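Side-chain contacts in uncharacterized protein (Bacteroides ovatus, PDB 4E6F), which is of unknown function but belongs to the DUF4468 family, whose domain has a TBP-like fold: residues A[25-30]-A[153-158]; A[39-44]-A[106-111]; A[46-51]-A[97-102]; A[117-120]-A[124-127]. All coordinates share one frame; numbering follows the deposited sequence.

Overall arrangement
From the N terminus, strand 24-32 enters the antiparallel sheet, and its packing against helix 149-169 in contact 1 closes a long loop that takes in the other three contacts. Helix 38-54 follows and is used twice: its first turns meet the start of strand 107-119 in contact 2, and further along it meets strand 90-104 in contact 3, whose shorter loop lies wholly within that of contact 2. Contact 4 comes after both in series, closing the hairpin between strands 107-119 and 123-126. None of the loops cross. Contacts 2 and 3, with centres about 10 Å apart, dock one helix on neighbouring strands, while the centres of contacts 2 and 4 are about 31 Å apart.

Contact 1 (A[25-30]-A[153-158]); sequences VVFSKE and RKTVDF. With NO3 (nitrate ion), chain C.
Phe27 reaches from strand 24-32 to helix 149-169 and receives methyl groups from two successive residues, Thr155 and Val156, part of the packing of that helix on the antiparallel sheet that carries the TBP-like fold. Thr155 CG2 approaches Phe27 CE1 obliquely at 3.7 Å. Val156 CG2 comes to the ring edge, 4.0 Å from Phe27 CE2, so the two methyls bracket the CZ end of the ring. Both stand roughly perpendicular to Phe27. Thr155 presents CG2 because its OG1 stands beside the backbone N (chi1 -54°) and bonds to the carbonyl of Trp151 one turn earlier, which satisfies the buried hydroxyl and fixes the methyl's direction. Ala159 and Phe163 of the same helix and Ile115 of the adjacent strand also pack on Phe27. Further round the helix, Lys154 and Arg153 hold a nitrate ion, probably from the crystallisation liquor. Lys154, kinked at its second and fourth torsions, brings NZ to 2.8 Å from nitrate O2; an alanine here would probably leave the anion more loosely held. Arg153, whose NE forms a salt bridge with Asp10, adds a weak bond of 3.3 Å from NH1 to nitrate O2.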
loop_
_atom_site.group_PDB
_atom_site.type_symbol
_atom_site.label_atom_id
_atom_site.label_comp_id
_atom_site.label_asym_id
_atom_site.label_seq_id
_atom_site.Cartn_x
_atom_site.Cartn_y
_atom_site.Cartn_z
ATOM N N VAL A 25 8.225 0.308 7.896
ATOM C CA VAL A 25 6.849 0.682 7.574
ATOM C C VAL A 25 6.158 -0.496 6.909
ATOM O O VAL A 25 6.630 -1.010 5.879
ATOM C CB VAL A 25 6.791 1.950 6.696
ATOM C CG1 VAL A 25 5.367 2.188 6.168
ATOM C CG2 VAL A 25 7.280 3.156 7.488
ATOM N N VAL A 26 5.026 -0.922 7.486
ATOM C CA VAL A 26 4.235 -2.001 6.915
ATOM C C VAL A 26 2.766 -1.625 7.037
ATOM O O VAL A 26 2.257 -1.576 8.160
ATOM C CB VAL A 26 4.497 -3.359 7.614
ATOM C CG1 VAL A 26 3.652 -4.477 6.983
ATOM C CG2 VAL A 26 5.982 -3.733 7.586
ATOM N N PHE A 27 2.084 -1.362 5.923
ATOM C CA PHE A 27 0.628 -1.162 5.988
ATOM C C PHE A 27 -0.002 -2.536 5.946
ATOM O O PHE A 27 0.499 -3.401 5.232
ATOM C CB PHE A 27 0.132 -0.303 4.811
ATOM C CG PHE A 27 0.641 1.115 4.807
ATOM C CD1 PHE A 27 1.828 1.444 4.164
ATOM C CD2 PHE A 27 -0.069 2.127 5.451
ATOM C CE1 PHE A 27 2.300 2.768 4.149
ATOM C CE2 PHE A 27 0.406 3.457 5.439
ATOM C CZ PHE A 27 1.586 3.763 4.791
ATOM N N SER A 28 -1.056 -2.767 6.704
ATOM C CA SER A 28 -1.657 -4.097 6.675
ATOM C C SER A 28 -3.159 -4.052 6.880
ATOM O O SER A 28 -3.705 -3.119 7.492
ATOM C CB SER A 28 -1.029 -5.005 7.722
ATOM O OG SER A 28 -1.288 -4.525 9.028
ATOM N N LYS A 29 -3.818 -5.088 6.371
ATOM C CA LYS A 29 -5.245 -5.256 6.566
ATOM C C LYS A 29 -5.548 -6.714 6.586
ATOM O O LYS A 29 -5.043 -7.488 5.748
ATOM C CB LYS A 29 -6.070 -4.549 5.475
ATOM C CG LYS A 29 -7.601 -4.505 5.742
ATOM C CD LYS A 29 -7.992 -3.393 6.675
ATOM C CE LYS A 29 -8.072 -2.058 5.982
ATOM N NZ LYS A 29 -8.279 -0.948 6.946
ATOM N N GLU A 30 -6.379 -7.098 7.553
ATOM C CA GLU A 30 -6.852 -8.463 7.652
ATOM C C GLU A 30 -8.238 -8.541 7.050
ATOM O O GLU A 30 -9.042 -7.585 7.188
ATOM C CB GLU A 30 -6.912 -8.960 9.103
ATOM C CG GLU A 30 -5.564 -9.198 9.758
ATOM C CD GLU A 30 -5.614 -9.575 11.228
ATOM O OE1 GLU A 30 -6.637 -9.289 11.892
ATOM O OE2 GLU A 30 -4.613 -10.142 11.722
ATOM N N ARG A 153 0.044 11.648 3.170
ATOM C CA ARG A 153 -1.327 11.496 2.682
ATOM C C ARG A 153 -1.419 10.540 1.495
ATOM O O ARG A 153 -2.297 9.668 1.474
ATOM C CB ARG A 153 -1.897 12.844 2.208
ATOM C CG ARG A 153 -2.260 13.802 3.306
ATOM C CD ARG A 153 -3.169 14.900 2.755
ATOM N NE ARG A 153 -3.201 16.050 3.657
ATOM C CZ ARG A 153 -2.449 17.145 3.534
ATOM N NH1 ARG A 153 -1.626 17.288 2.499
ATOM N NH2 ARG A 153 -2.543 18.121 4.426
ATOM N N LYS A 154 -0.599 10.778 0.460
ATOM C CA LYS A 154 -0.742 9.996 -0.767
ATOM C C LYS A 154 -0.326 8.542 -0.560
ATOM O O LYS A 154 -0.911 7.669 -1.214
ATOM C CB LYS A 154 -0.015 10.664 -1.947
ATOM C CG LYS A 154 -0.621 12.034 -2.318
ATOM C CD LYS A 154 -2.083 11.967 -2.715
ATOM C CE LYS A 154 -2.595 13.261 -3.307
ATOM N NZ LYS A 154 -3.176 14.171 -2.279
ATOM N N THR A 155 0.626 8.264 0.356
ATOM C CA THR A 155 0.999 6.859 0.597
ATOM C C THR A 155 -0.118 6.151 1.389
ATOM O O THR A 155 -0.482 5.014 1.070
ATOM C CB THR A 155 2.356 6.723 1.301
ATOM O OG1 THR A 155 3.328 7.451 0.539
ATOM C CG2 THR A 155 2.802 5.243 1.410
ATOM N N VAL A 156 -0.674 6.823 2.405
ATOM C CA VAL A 156 -1.801 6.252 3.164
ATOM C C VAL A 156 -2.990 6.015 2.200
ATOM O O VAL A 156 -3.611 4.944 2.261
ATOM C CB VAL A 156 -2.191 7.133 4.394
ATOM C CG1 VAL A 156 -3.527 6.675 5.019
ATOM C CG2 VAL A 156 -1.080 7.122 5.449
ATOM N N ASP A 157 -3.308 6.990 1.315
ATOM C CA ASP A 157 -4.400 6.812 0.341
ATOM C C ASP A 157 -4.121 5.616 -0.569
ATOM O O ASP A 157 -5.049 4.868 -0.891
ATOM C CB ASP A 157 -4.604 8.064 -0.522
ATOM C CG ASP A 157 -5.110 9.276 0.243
ATOM O OD1 ASP A 157 -5.497 9.119 1.422
ATOM O OD2 ASP A 157 -5.106 10.388 -0.340
ATOM N N PHE A 158 -2.856 5.473 -1.005
ATOM C CA PHE A 158 -2.450 4.373 -1.861
ATOM C C PHE A 158 -2.710 3.017 -1.168
ATOM O O PHE A 158 -3.255 2.092 -1.783
ATOM C CB PHE A 158 -0.963 4.537 -2.198
ATOM C CG PHE A 158 -0.415 3.419 -3.038
ATOM C CD1 PHE A 158 -0.493 3.471 -4.421
ATOM C CD2 PHE A 158 0.180 2.310 -2.444
ATOM C CE1 PHE A 158 0.005 2.432 -5.207
ATOM C CE2 PHE A 158 0.664 1.251 -3.231
ATOM C CZ PHE A 158 0.560 1.322 -4.605
HETATM N N NO3 C . -0.996 16.457 -1.010
HETATM O O1 NO3 C . -0.575 17.504 -0.541
HETATM O O2 NO3 C . -1.717 15.700 -0.399
HETATM O O3 NO3 C . -0.624 16.130 -2.246
#

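Contact 2 (A[39-44]-A[106-111]); sequences AQIYDT and GNCLVE. With EDO (1,2-ethanediol), chain F.
Ile41 packs its terminal methyl against backbone nitrogens of Gly106 and Asn107 rather than against the Asn107 side chain, which leaves the strand pointing away. Its CD1 lies 3.4 Å from Asn107 N and almost as near Gly106 N, at the turn joining the antiparallel strands 90-104 and 107-119, so that helix packs on sheet here within the TBP-like fold. Gly106 has a positive phi (79°), and a side chain there would point away from the helix. The ethyl branch reaches this backbone because CG1 is anti to the carbonyl carbon (chi1 -65°) and the chain runs on extended to CD1. The other branch serves a second partner: Ile41 CG2 rests 3.8 Å from Cys108 CB and a little farther, 4.1 Å, from Cys108 SG. An alanine in place of Ile41 would probably open a gap between helix and strand and strip its share of the cover from Cys108 and the Gly106-Asn107 backbone. On the helix itself, Gln40 O accepts from Thr44 N and, at 2.8 Å, from Thr44 OG1, which approach from opposite faces of the carbonyl plane. Gln40 NE2 donates to O1 of an ethanediol at 3.0 Å, while its OE1 accepts from Ser37 N. Helix 38-54 thus lies over the beginning of strand 107-119, which runs between strands 24-32 and 90-104; Met36, Cys103 and Phe170 also touch Ile41, and Val101 and Ile33 touch Cys108.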
loop_
_atom_site.group_PDB
_atom_site.type_symbol
_atom_site.label_atom_id
_atom_site.label_comp_id
_atom_site.label_asym_id
_atom_site.label_seq_id
_atom_site.Cartn_x
_atom_site.Cartn_y
_atom_site.Cartn_z
ATOM N N ALA A 39 -7.233 -22.761 0.194
ATOM C CA ALA A 39 -7.018 -22.882 -1.254
ATOM C C ALA A 39 -7.876 -21.893 -2.049
ATOM O O ALA A 39 -7.366 -21.261 -2.963
ATOM C CB ALA A 39 -7.308 -24.313 -1.714
ATOM N N GLN A 40 -9.142 -21.680 -1.648
ATOM C CA GLN A 40 -10.002 -20.719 -2.350
ATOM C C GLN A 40 -9.475 -19.266 -2.202
ATOM O O GLN A 40 -9.519 -18.468 -3.145
ATOM C CB GLN A 40 -11.436 -20.800 -1.775
ATOM C CG GLN A 40 -12.074 -22.182 -1.966
ATOM C CD GLN A 40 -13.468 -22.176 -1.374
ATOM O OE1 GLN A 40 -13.646 -22.308 -0.169
ATOM N NE2 GLN A 40 -14.486 -21.994 -2.195
ATOM N N ILE A 41 -9.003 -18.933 -1.009
ATOM C CA ILE A 41 -8.478 -17.578 -0.730
ATOM C C ILE A 41 -7.187 -17.361 -1.524
ATOM O O ILE A 41 -7.001 -16.307 -2.165
ATOM C CB ILE A 41 -8.269 -17.402 0.788
ATOM C CG1 ILE A 41 -9.641 -17.468 1.529
ATOM C CG2 ILE A 41 -7.545 -16.059 1.104
ATOM C CD1 ILE A 41 -9.515 -17.573 3.049
ATOM N N TYR A 42 -6.301 -18.384 -1.489
ATOM C CA TYR A 42 -5.028 -18.341 -2.201
ATOM C C TYR A 42 -5.278 -18.132 -3.712
ATOM O O TYR A 42 -4.590 -17.316 -4.332
ATOM C CB TYR A 42 -4.246 -19.639 -1.915
ATOM C CG TYR A 42 -2.981 -19.772 -2.731
ATOM C CD1 TYR A 42 -1.778 -19.225 -2.289
ATOM C CD2 TYR A 42 -2.972 -20.495 -3.921
ATOM C CE1 TYR A 42 -0.605 -19.357 -3.042
ATOM C CE2 TYR A 42 -1.810 -20.626 -4.680
ATOM C CZ TYR A 42 -0.633 -20.053 -4.237
ATOM O OH TYR A 42 0.508 -20.216 -4.988
ATOM N N ASP A 43 -6.259 -18.865 -4.307
ATOM C CA ASP A 43 -6.535 -18.714 -5.734
ATOM C C ASP A 43 -7.127 -17.348 -6.041
ATOM O O ASP A 43 -6.817 -16.778 -7.082
ATOM C CB ASP A 43 -7.443 -19.831 -6.251
ATOM C CG ASP A 43 -6.812 -21.214 -6.182
ATOM O OD1 ASP A 43 -5.559 -21.306 -6.199
ATOM O OD2 ASP A 43 -7.564 -22.198 -6.150
ATOM N N THR A 44 -7.974 -16.803 -5.147
ATOM C CA THR A 44 -8.542 -15.469 -5.377
ATOM C C THR A 44 -7.448 -14.411 -5.339
ATOM O O THR A 44 -7.450 -13.466 -6.140
ATOM C CB THR A 44 -9.618 -15.165 -4.313
ATOM O OG1 THR A 44 -10.631 -16.170 -4.383
ATOM C CG2 THR A 44 -10.249 -13.788 -4.480
ATOM N N GLY A 106 -10.300 -19.367 5.984
ATOM C CA GLY A 106 -11.220 -18.315 6.410
ATOM C C GLY A 106 -10.666 -16.906 6.559
ATOM O O GLY A 106 -11.423 -15.978 6.932
ATOM N N ASN A 107 -9.343 -16.716 6.339
ATOM C CA ASN A 107 -8.819 -15.360 6.518
ATOM C C ASN A 107 -7.624 -15.042 5.623
ATOM O O ASN A 107 -6.956 -15.947 5.113
ATOM C CB ASN A 107 -8.518 -15.060 7.981
ATOM C CG ASN A 107 -7.470 -15.902 8.607
ATOM O OD1 ASN A 107 -6.274 -15.691 8.386
ATOM N ND2 ASN A 107 -7.902 -16.822 9.467
ATOM N N CYS A 108 -7.379 -13.738 5.441
ATOM C CA CYS A 108 -6.303 -13.274 4.571
ATOM C C CYS A 108 -5.660 -12.066 5.198
ATOM O O CYS A 108 -6.366 -11.160 5.642
ATOM C CB CYS A 108 -6.866 -12.924 3.190
ATOM S SG CYS A 108 -5.602 -12.532 1.970
ATOM N N LEU A 109 -4.320 -12.024 5.191
ATOM C CA LEU A 109 -3.586 -10.845 5.648
ATOM C C LEU A 109 -2.911 -10.254 4.430
ATOM O O LEU A 109 -2.212 -10.984 3.716
ATOM C CB LEU A 109 -2.550 -11.180 6.738
ATOM C CG LEU A 109 -1.634 -10.017 7.196
ATOM C CD1 LEU A 109 -2.420 -8.932 7.924
ATOM C CD2 LEU A 109 -0.475 -10.553 8.088
ATOM N N VAL A 110 -3.070 -8.947 4.190
ATOM C CA VAL A 110 -2.409 -8.275 3.081
ATOM C C VAL A 110 -1.478 -7.213 3.668
ATOM O O VAL A 110 -1.922 -6.380 4.467
ATOM C CB VAL A 110 -3.394 -7.655 2.056
ATOM C CG1 VAL A 110 -2.640 -6.971 0.900
ATOM C CG2 VAL A 110 -4.364 -8.714 1.509
ATOM N N GLU A 111 -0.196 -7.278 3.314
ATOM C CA GLU A 111 0.782 -6.316 3.768
ATOM C C GLU A 111 1.416 -5.577 2.613
ATOM O O GLU A 111 1.727 -6.183 1.577
ATOM C CB GLU A 111 1.895 -7.013 4.571
ATOM C CG GLU A 111 1.369 -7.621 5.863
ATOM C CD GLU A 111 2.364 -8.514 6.582
ATOM O OE1 GLU A 111 2.738 -9.574 6.031
ATOM O OE2 GLU A 111 2.785 -8.137 7.697
HETATM C C1 EDO F . -17.131 -21.218 0.285
HETATM O O1 EDO F . -17.216 -21.309 -1.121
HETATM C C2 EDO F . -18.495 -20.813 0.918
HETATM O O2 EDO F . -19.503 -21.744 0.574
#

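Contact 3 (A[46-51]-A[97-102]); sequences TKWMDE and YQITVT. With EDO (1,2-ethanediol), chain E.
The indole of Trp48 meets Ile99 at its edge: Ile99 CG2 lies near the ring plane, 4.2 Å from Trp48 CZ3 on the benzo side. CG of Trp48 is anti to the backbone N (chi1 168°), which swings the six-membered ring toward the strand even though the bond to CB starts out across it. The pyrrole side carries the polar end, where NE1 donates to Asp165 of helix 149-169, and Met162, Val166 and Ala169 of that helix also pack on Trp48. Beside the indole, Met49, present as selenomethionine, starts out toward the strand. It leaves the helix extended and bends at the last torsion (chi3 -65°), so that CE rather than the selenium makes the contact. Met49 CE sits 3.8 Å from Ile99 CG2 and only 3.4 Å from Val101 CG2, a tight fit for two methyl carbons, and Met49 and the two strand side chains interleave, running opposite ways. This is the helix-on-sheet packing of the TBP-like fold: segment 46-51 runs nearly antiparallel to strand segment 97-102, at 172° with the axes 10.8 Å apart, and rests on alternate residues of the strand. Ile73 and Leu53 close in on Met49 and Ile99 respectively. On the other face of the strand, Gln98 NE2 donates to Thr100 OG1 at 3.0 Å, with the acceptor slightly out of the amide plane.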
loop_
_atom_site.group_PDB
_atom_site.type_symbol
_atom_site.label_atom_id
_atom_site.label_comp_id
_atom_site.label_asym_id
_atom_site.label_seq_id
_atom_site.Cartn_x
_atom_site.Cartn_y
_atom_site.Cartn_z
ATOM N N THR A 46 -4.065 -14.883 -5.802
ATOM C CA THR A 46 -3.070 -14.939 -6.884
ATOM C C THR A 46 -3.645 -14.229 -8.112
ATOM O O THR A 46 -2.922 -13.433 -8.736
ATOM C CB THR A 46 -2.601 -16.365 -7.205
ATOM O OG1 THR A 46 -3.727 -17.189 -7.458
ATOM C CG2 THR A 46 -1.730 -16.963 -6.118
ATOM N N LYS A 47 -4.940 -14.475 -8.448
ATOM C CA LYS A 47 -5.568 -13.815 -9.589
ATOM C C LYS A 47 -5.624 -12.307 -9.351
ATOM O O LYS A 47 -5.296 -11.527 -10.245
ATOM C CB LYS A 47 -6.975 -14.380 -9.851
ATOM C CG LYS A 47 -6.965 -15.747 -10.521
ATOM N N TRP A 48 -6.008 -11.885 -8.143
ATOM C CA TRP A 48 -6.070 -10.454 -7.854
ATOM C C TRP A 48 -4.687 -9.806 -7.998
ATOM O O TRP A 48 -4.551 -8.779 -8.681
ATOM C CB TRP A 48 -6.624 -10.175 -6.446
ATOM C CG TRP A 48 -6.416 -8.742 -6.038
ATOM C CD1 TRP A 48 -7.106 -7.657 -6.494
ATOM C CD2 TRP A 48 -5.332 -8.227 -5.245
ATOM N NE1 TRP A 48 -6.529 -6.498 -6.034
ATOM C CE2 TRP A 48 -5.438 -6.819 -5.257
ATOM C CE3 TRP A 48 -4.299 -8.827 -4.498
ATOM C CZ2 TRP A 48 -4.542 -5.993 -4.571
ATOM C CZ3 TRP A 48 -3.401 -8.007 -3.820
ATOM C CH2 TRP A 48 -3.510 -6.609 -3.885
HETATM N N MSE A 49 -3.674 -10.381 -7.338
HETATM C CA MSE A 49 -2.370 -9.744 -7.386
HETATM C C MSE A 49 -1.804 -9.732 -8.803
HETATM O O MSE A 49 -1.195 -8.748 -9.206
HETATM C CB MSE A 49 -1.371 -10.384 -6.420
HETATM C CG MSE A 49 -0.196 -9.436 -6.198
HETATM SE SE MSE A 49 1.287 -10.244 -5.259
HETATM C CE MSE A 49 0.394 -10.543 -3.570
ATOM N N ASP A 50 -2.030 -10.824 -9.558
ATOM C CA ASP A 50 -1.551 -10.883 -10.937
ATOM C C ASP A 50 -2.156 -9.740 -11.761
ATOM O O ASP A 50 -1.429 -9.004 -12.421
ATOM C CB ASP A 50 -1.903 -12.244 -11.557
ATOM C CG ASP A 50 -1.326 -12.471 -12.933
ATOM O OD1 ASP A 50 -0.248 -11.917 -13.223
ATOM O OD2 ASP A 50 -1.931 -13.230 -13.702
ATOM N N GLU A 51 -3.490 -9.574 -11.696
ATOM C CA GLU A 51 -4.155 -8.518 -12.450
ATOM C C GLU A 51 -3.792 -7.130 -11.929
ATOM O O GLU A 51 -3.556 -6.213 -12.722
ATOM C CB GLU A 51 -5.680 -8.717 -12.429
ATOM C CG GLU A 51 -6.144 -9.939 -13.212
ATOM C CD GLU A 51 -5.793 -9.981 -14.690
ATOM O OE1 GLU A 51 -5.894 -8.932 -15.366
ATOM O OE2 GLU A 51 -5.412 -11.071 -15.172
ATOM N N TYR A 97 7.469 -1.051 -4.185
ATOM C CA TYR A 97 6.950 -1.668 -2.965
ATOM C C TYR A 97 6.858 -3.182 -3.123
ATOM O O TYR A 97 6.971 -3.687 -4.240
ATOM C CB TYR A 97 5.532 -1.097 -2.648
ATOM C CG TYR A 97 4.556 -1.195 -3.811
ATOM C CD1 TYR A 97 3.852 -2.377 -4.062
ATOM C CD2 TYR A 97 4.410 -0.142 -4.715
ATOM C CE1 TYR A 97 2.991 -2.488 -5.154
ATOM C CE2 TYR A 97 3.526 -0.234 -5.801
ATOM C CZ TYR A 97 2.822 -1.411 -6.012
ATOM O OH TYR A 97 1.968 -1.528 -7.086
ATOM N N GLN A 98 6.563 -3.887 -2.021
ATOM C CA GLN A 98 6.273 -5.306 -2.066
ATOM C C GLN A 98 4.895 -5.520 -1.470
ATOM O O GLN A 98 4.537 -4.868 -0.481
ATOM C CB GLN A 98 7.330 -6.089 -1.278
ATOM C CG GLN A 98 7.052 -7.600 -1.245
ATOM C CD GLN A 98 8.207 -8.398 -0.677
ATOM O OE1 GLN A 98 9.380 -8.141 -0.993
ATOM N NE2 GLN A 98 7.872 -9.397 0.153
ATOM N N ILE A 99 4.095 -6.386 -2.118
ATOM C CA ILE A 99 2.786 -6.806 -1.588
ATOM C C ILE A 99 3.000 -8.213 -1.065
ATOM O O ILE A 99 3.447 -9.067 -1.833
ATOM C CB ILE A 99 1.654 -6.812 -2.643
ATOM C CG1 ILE A 99 1.619 -5.510 -3.443
ATOM C CG2 ILE A 99 0.287 -7.098 -1.950
ATOM C CD1 ILE A 99 0.603 -5.568 -4.657
ATOM N N THR A 100 2.657 -8.473 0.197
ATOM C CA THR A 100 2.815 -9.797 0.802
ATOM C C THR A 100 1.454 -10.242 1.283
ATOM O O THR A 100 0.836 -9.541 2.095
ATOM C CB THR A 100 3.828 -9.744 1.922
ATOM O OG1 THR A 100 5.083 -9.326 1.351
ATOM C CG2 THR A 100 3.985 -11.112 2.645
ATOM N N VAL A 101 0.999 -11.404 0.820
ATOM C CA VAL A 101 -0.328 -11.934 1.172
ATOM C C VAL A 101 -0.158 -13.271 1.855
ATOM O O VAL A 101 0.576 -14.125 1.348
ATOM C CB VAL A 101 -1.230 -12.057 -0.086
ATOM C CG1 VAL A 101 -2.565 -12.732 0.249
ATOM C CG2 VAL A 101 -1.466 -10.686 -0.700
ATOM N N THR A 102 -0.828 -13.444 3.019
ATOM C CA THR A 102 -0.779 -14.680 3.792
ATOM C C THR A 102 -2.224 -15.191 3.920
ATOM O O THR A 102 -3.078 -14.494 4.487
ATOM C CB THR A 102 -0.134 -14.424 5.164
ATOM O OG1 THR A 102 1.163 -13.836 4.976
ATOM C CG2 THR A 102 0.014 -15.722 5.986
HETATM C C1 EDO E . 10.861 -2.834 -3.558
HETATM O O1 EDO E . 9.854 -3.371 -2.713
HETATM C C2 EDO E . 10.733 -3.432 -4.983
HETATM O O2 EDO E . 9.464 -3.115 -5.564
#

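Contact 4 (A[117-120]-A[124-127]); sequences FTYR and KYKA
Phe117 and Tyr125 grip each other through both backbone groups, as an antiparallel hydrogen-bonded pair of the hairpin formed by strands 107-119 and 123-126. Phe117 N donates to Tyr125 O over 2.8 Å, almost straight at 172° and in the carbonyl plane; the return bond from Tyr125 N to Phe117 O is 3.0 Å, its donor tilted from the plane. The next pair, Thr118 with Lys124, is non-hydrogen-bonded, and its side chains lie alongside one another, pointing the same way. A water joins their ends, 2.6 Å from Thr118 OG1 and accepting from Lys124 NZ at 2.7 Å. The opposite face of the hairpin is aromatic. There Phe117 sets CG beside its backbone N (chi1 -54°), which places Phe117 CD2 3.5 Å from Tyr125 O, the oxygen lying oblique to the ring, and brings CE2 near Ala127. The rings of Phe117 and Tyr119 each meet Trp151 edge-to-face, while that of Tyr125 stacks on Trp130. The hydroxyl of Tyr119 bonds with Asp91 and Lys150, that of Tyr125 with Glu123. In the conformer of Tyr125 described, Tyr119 CB lies at the edge of its ring, 4.1 Å from Tyr125 CE2.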
loop_
_atom_site.group_PDB
_atom_site.type_symbol
_atom_site.label_atom_id
_atom_site.label_comp_id
_atom_site.label_asym_id
_atom_site.label_seq_id
_atom_site.Cartn_x
_atom_site.Cartn_y
_atom_site.Cartn_z
ATOM N N PHE A 117 10.736 5.570 -2.372
ATOM C CA PHE A 117 10.385 6.576 -3.359
ATOM C C PHE A 117 11.580 7.007 -4.160
ATOM O O PHE A 117 12.693 7.087 -3.619
ATOM C CB PHE A 117 9.815 7.810 -2.648
ATOM C CG PHE A 117 8.662 7.530 -1.711
ATOM C CD1 PHE A 117 7.380 7.284 -2.208
ATOM C CD2 PHE A 117 8.855 7.507 -0.331
ATOM C CE1 PHE A 117 6.311 7.002 -1.338
ATOM C CE2 PHE A 117 7.785 7.241 0.542
ATOM C CZ PHE A 117 6.516 7.016 0.032
ATOM N N THR A 118 11.347 7.278 -5.449
ATOM C CA THR A 118 12.356 7.826 -6.359
ATOM C C THR A 118 11.719 9.079 -6.929
ATOM O O THR A 118 10.768 9.010 -7.718
ATOM C CB THR A 118 12.805 6.818 -7.407
ATOM O OG1 THR A 118 13.211 5.629 -6.737
ATOM C CG2 THR A 118 13.966 7.356 -8.255
ATOM N N TYR A 119 12.233 10.223 -6.511
ATOM C CA TYR A 119 11.649 11.514 -6.837
ATOM C C TYR A 119 12.569 12.332 -7.728
ATOM O O TYR A 119 13.755 12.481 -7.412
ATOM C CB TYR A 119 11.400 12.253 -5.504
ATOM C CG TYR A 119 10.609 13.541 -5.610
ATOM C CD1 TYR A 119 9.294 13.542 -6.078
ATOM C CD2 TYR A 119 11.122 14.735 -5.117
ATOM C CE1 TYR A 119 8.548 14.716 -6.129
ATOM C CE2 TYR A 119 10.375 15.913 -5.150
ATOM C CZ TYR A 119 9.078 15.887 -5.624
ATOM O OH TYR A 119 8.337 17.048 -5.637
ATOM N N ARG A 120 12.008 12.859 -8.843
ATOM C CA ARG A 120 12.756 13.681 -9.801
ATOM C C ARG A 120 14.037 12.939 -10.233
ATOM O O ARG A 120 15.131 13.543 -10.296
ATOM C CB ARG A 120 13.068 15.086 -9.217
ATOM C CG ARG A 120 11.875 15.768 -8.544
ATOM C CD ARG A 120 11.360 16.957 -9.314
ATOM N NE ARG A 120 10.020 17.357 -8.877
ATOM C CZ ARG A 120 9.738 18.513 -8.283
ATOM N NH1 ARG A 120 10.701 19.393 -8.037
ATOM N NH2 ARG A 120 8.490 18.797 -7.933
ATOM N N LYS A 124 16.245 9.637 -3.577
ATOM C CA LYS A 124 15.767 8.344 -3.073
ATOM C C LYS A 124 15.397 8.488 -1.623
ATOM O O LYS A 124 16.228 8.920 -0.820
ATOM C CB LYS A 124 16.843 7.251 -3.274
ATOM C CG LYS A 124 17.326 7.145 -4.714
ATOM C CD LYS A 124 16.962 5.838 -5.375
ATOM C CE LYS A 124 17.652 5.707 -6.711
ATOM N NZ LYS A 124 17.263 4.458 -7.416
ATOM N N TYR A 125 14.146 8.135 -1.269
ATOM C CA TYR A 125 13.654 8.262 0.105
ATOM C C TYR A 125 13.041 6.976 0.589
ATOM O O TYR A 125 12.139 6.453 -0.068
ATOM C CB TYR A 125 12.578 9.367 0.238
ATOM C CG TYR A 125 13.033 10.741 -0.193
ATOM C CD1 TYR A 125 13.921 11.480 0.588
ATOM C CD2 TYR A 125 12.563 11.318 -1.372
ATOM C CE1 TYR A 125 14.352 12.749 0.193
ATOM C CE2 TYR A 125 12.959 12.603 -1.758
ATOM C CZ TYR A 125 13.878 13.300 -0.988
ATOM O OH TYR A 125 14.289 14.563 -1.364
ATOM N N LYS A 126 13.512 6.457 1.724
ATOM C CA LYS A 126 12.932 5.234 2.305
ATOM C C LYS A 126 11.726 5.652 3.146
ATOM O O LYS A 126 11.807 6.659 3.863
ATOM C CB LYS A 126 13.958 4.481 3.173
ATOM C CG LYS A 126 15.146 3.929 2.398
ATOM C CD LYS A 126 16.132 3.246 3.342
ATOM C CE LYS A 126 17.438 2.858 2.674
ATOM N NZ LYS A 126 18.362 4.018 2.515
ATOM N N ALA A 127 10.610 4.895 3.105
ATOM C CA ALA A 127 9.438 5.307 3.891
ATOM C C ALA A 127 9.760 5.502 5.392
ATOM O O ALA A 127 9.188 6.377 6.035
ATOM C CB ALA A 127 8.327 4.275 3.728
HETATM O O HOH W 1 14.657 3.866 -8.029
#